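Local coordinates for protein Old Yellow Enzyme (Pichia, PDB 6AGZ) that probably reduces the carbon-carbon double bond of enone compounds asymmetrically, using flavin mononucleotide bound at the mouth of a TIM barrel, at residues S188-L193 and A237-P242. Sequence-based numbering, arbitrary orientation.
With FMN (flavin mononucleotide), chain C.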
loop_
_atom_site.group_PDB
_atom_site.type_symbol
_atom_site.label_atom_id
_atom_site.label_comp_id
_atom_site.label_asym_id
_atom_site.label_seq_id
_atom_site.Cartn_x
_atom_site.Cartn_y
_atom_site.Cartn_z
ATOM N N SER A 188 -0.023 -7.735 -17.242
ATOM C CA SER A 188 0.633 -6.492 -16.862
ATOM C C SER A 188 1.689 -6.754 -15.800
ATOM O O SER A 188 1.890 -5.955 -14.881
ATOM C CB SER A 188 -0.385 -5.464 -16.370
ATOM O OG SER A 188 0.228 -4.210 -16.131
ATOM N N ALA A 189 2.382 -7.885 -15.913
ATOM C CA ALA A 189 3.332 -8.324 -14.904
ATOM C C ALA A 189 4.637 -8.756 -15.560
ATOM O O ALA A 189 4.755 -8.822 -16.787
ATOM C CB ALA A 189 2.755 -9.476 -14.069
ATOM N N HIS A 190 5.630 -9.026 -14.710
ATOM C CA HIS A 190 6.855 -9.728 -15.099
ATOM C C HIS A 190 7.671 -8.952 -16.132
ATOM O O HIS A 190 8.310 -9.537 -17.009
ATOM C CB HIS A 190 6.538 -11.136 -15.607
ATOM C CG HIS A 190 5.934 -12.028 -14.568
ATOM N ND1 HIS A 190 4.997 -12.993 -14.868
ATOM C CD2 HIS A 190 6.135 -12.102 -13.231
ATOM C CE1 HIS A 190 4.646 -13.622 -13.760
ATOM N NE2 HIS A 190 5.322 -13.101 -12.752
ATOM N N GLY A 191 7.667 -7.626 -16.021
ATOM C CA GLY A 191 8.557 -6.822 -16.835
ATOM C C GLY A 191 8.236 -6.770 -18.310
ATOM O O GLY A 191 9.095 -6.379 -19.105
ATOM N N TYR A 192 7.033 -7.170 -18.709
ATOM C CA TYR A 192 6.611 -7.014 -20.094
ATOM C C TYR A 192 6.054 -5.600 -20.268
ATOM O O TYR A 192 6.118 -4.776 -19.352
ATOM C CB TYR A 192 5.644 -8.134 -20.471
ATOM C CG TYR A 192 6.285 -9.507 -20.368
ATOM C CD1 TYR A 192 6.025 -10.341 -19.287
ATOM C CD2 TYR A 192 7.178 -9.952 -21.337
ATOM C CE1 TYR A 192 6.620 -11.589 -19.185
ATOM C CE2 TYR A 192 7.778 -11.197 -21.242
ATOM C CZ TYR A 192 7.496 -12.010 -20.165
ATOM O OH TYR A 192 8.090 -13.249 -20.065
ATOM N N LEU A 193 5.496 -5.303 -21.449
ATOM C CA LEU A 193 5.294 -3.915 -21.871
ATOM C C LEU A 193 4.551 -3.085 -20.828
ATOM O O LEU A 193 5.024 -2.018 -20.413
ATOM C CB LEU A 193 4.543 -3.869 -23.203
ATOM C CG LEU A 193 4.393 -2.435 -23.726
ATOM C CD1 LEU A 193 5.707 -1.925 -24.303
ATOM C CD2 LEU A 193 3.268 -2.309 -24.740
ATOM N N ALA A 237 -9.910 -9.333 -17.072
ATOM C CA ALA A 237 -9.072 -9.550 -15.903
ATOM C C ALA A 237 -7.718 -8.899 -16.154
ATOM O O ALA A 237 -7.473 -8.319 -17.215
ATOM C CB ALA A 237 -8.930 -11.042 -15.597
ATOM N N VAL A 238 -6.829 -9.008 -15.167
ATOM C CA VAL A 238 -5.499 -8.416 -15.256
ATOM C C VAL A 238 -4.598 -9.147 -14.273
ATOM O O VAL A 238 -5.057 -9.649 -13.243
ATOM C CB VAL A 238 -5.545 -6.891 -14.977
ATOM C CG1 VAL A 238 -5.970 -6.618 -13.540
ATOM C CG2 VAL A 238 -4.204 -6.235 -15.287
ATOM N N ARG A 239 -3.310 -9.223 -14.600
ATOM C CA ARG A 239 -2.321 -9.804 -13.701
ATOM C C ARG A 239 -1.263 -8.769 -13.351
ATOM O O ARG A 239 -0.794 -8.025 -14.219
ATOM C CB ARG A 239 -1.656 -11.042 -14.306
ATOM C CG ARG A 239 -0.751 -11.761 -13.318
ATOM C CD ARG A 239 -0.314 -13.121 -13.818
ATOM N NE ARG A 239 -0.390 -14.119 -12.756
ATOM C CZ ARG A 239 0.149 -15.331 -12.826
ATOM N NH1 ARG A 239 0.818 -15.700 -13.908
ATOM N NH2 ARG A 239 0.025 -16.171 -11.809
ATOM N N LEU A 240 -0.891 -8.730 -12.072
ATOM C CA LEU A 240 0.105 -7.802 -11.559
ATOM C C LEU A 240 1.116 -8.559 -10.707
ATOM O O LEU A 240 0.781 -9.550 -10.052
ATOM C CB LEU A 240 -0.546 -6.686 -10.726
ATOM C CG LEU A 240 -1.640 -5.866 -11.413
ATOM C CD1 LEU A 240 -2.454 -5.089 -10.388
ATOM C CD2 LEU A 240 -1.039 -4.924 -12.445
ATOM N N SER A 241 2.358 -8.081 -10.722
ATOM C CA SER A 241 3.447 -8.679 -9.945
ATOM C C SER A 241 4.250 -7.567 -9.289
ATOM O O SER A 241 5.365 -7.243 -9.717
ATOM C CB SER A 241 4.340 -9.553 -10.828
ATOM O OG SER A 241 4.994 -8.775 -11.816
ATOM N N PRO A 242 3.711 -6.958 -8.229
ATOM C CA PRO A 242 4.374 -5.780 -7.642
ATOM C C PRO A 242 5.776 -6.050 -7.119
ATOM O O PRO A 242 6.632 -5.159 -7.194
ATOM C CB PRO A 242 3.423 -5.377 -6.505
ATOM C CG PRO A 242 2.104 -5.984 -6.871
ATOM C CD PRO A 242 2.439 -7.269 -7.558
HETATM N N1 FMN C . 2.733 -16.254 -16.003
HETATM C C2 FMN C . 2.057 -15.388 -16.842
HETATM O O2 FMN C . 1.406 -14.456 -16.369
HETATM N N3 FMN C . 2.110 -15.561 -18.209
HETATM C C4 FMN C . 2.839 -16.603 -18.741
HETATM O O4 FMN C . 2.891 -16.765 -19.959
HETATM C C4A FMN C . 3.518 -17.474 -17.899
HETATM N N5 FMN C . 4.245 -18.513 -18.434
HETATM C C5A FMN C . 4.918 -19.383 -17.606
HETATM C C6 FMN C . 5.650 -20.429 -18.155
HETATM C C7 FMN C . 6.333 -21.310 -17.327
HETATM C C7M FMN C . 7.119 -22.439 -17.921
HETATM C C8 FMN C . 6.287 -21.146 -15.949
HETATM C C8M FMN C . 7.025 -22.097 -15.054
HETATM C C9 FMN C . 5.558 -20.099 -15.402
HETATM C C9A FMN C . 4.869 -19.214 -16.227
HETATM N N10 FMN C . 4.141 -18.168 -15.687
HETATM C C10 FMN C . 3.466 -17.299 -16.524
HETATM C "C1'" FMN C . 4.074 -17.987 -14.197
HETATM C "C2'" FMN C . 2.954 -18.889 -13.671
HETATM O "O2'" FMN C . 1.726 -18.480 -14.233
HETATM C "C3'" FMN C . 2.851 -18.901 -12.147
HETATM O "O3'" FMN C . 2.512 -17.616 -11.676
HETATM C "C4'" FMN C . 4.159 -19.364 -11.512
HETATM O "O4'" FMN C . 4.614 -20.529 -12.164
HETATM C "C5'" FMN C . 3.990 -19.672 -10.030
HETATM O "O5'" FMN C . 2.953 -20.611 -9.857
HETATM P P FMN C . 3.296 -22.120 -9.413
HETATM O O1P FMN C . 4.156 -22.085 -8.172
HETATM O O2P FMN C . 2.019 -22.870 -9.117
HETATM O O3P FMN C . 4.034 -22.807 -10.535
HETATM O O HOH W 1 3.267 -5.928 -12.504
#
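Ser188 and Ala189 lie against Arg239 and Ser241 where neighbouring parallel strands of the TIM barrel, 183-187 and 236-240, run out at the flavin end. The tight part is formed by Ala189, whose CB sits 3.3 Å from OG and 3.6 Å from CB of Ser241. That same hydroxyl oxygen accepts the backbone N-H of His190 (N to OG 3.0 Å, 159°), a side-chain oxygen taking a loop N-H where the strand pairing has ended. The first torsion of Ser241 sets OG between its own N and carbonyl carbon, turned to meet this donor. Further down, pairing weakens: Ser188 N reaches Arg239 O at 3.1 Å but a bent 134°. A water bridges the two chain segments just beyond the strands, donating to Ser188 O and accepting from Ser241 N at 2.9 Å, while Leu240 CD2 only brushes Ser188 O.

On the flavin side the packing is looser. His190, partly exposed, has Ala189 CB over one face of its ring, toward the rim, and points the ring edge at N1 of the flavin from 4.0 Å (CE1). Arg239, CG anti to its N and bent at chi3, extends past this ring to the cofactor; its NE gives a weak hydrogen bond to Ser283 OG on the next strand, 281-285. A methionine here, uncharged and without side-chain N-H groups, would probably leave flavin O2, O2' and O3' short of a donor and a negatively charged reduced flavin less well stabilised. Arg239 NH1 donates to both FMN O2 (2.8 Å) and FMN O2' (170°), and NH2 adds a weak bond to FMN O3'.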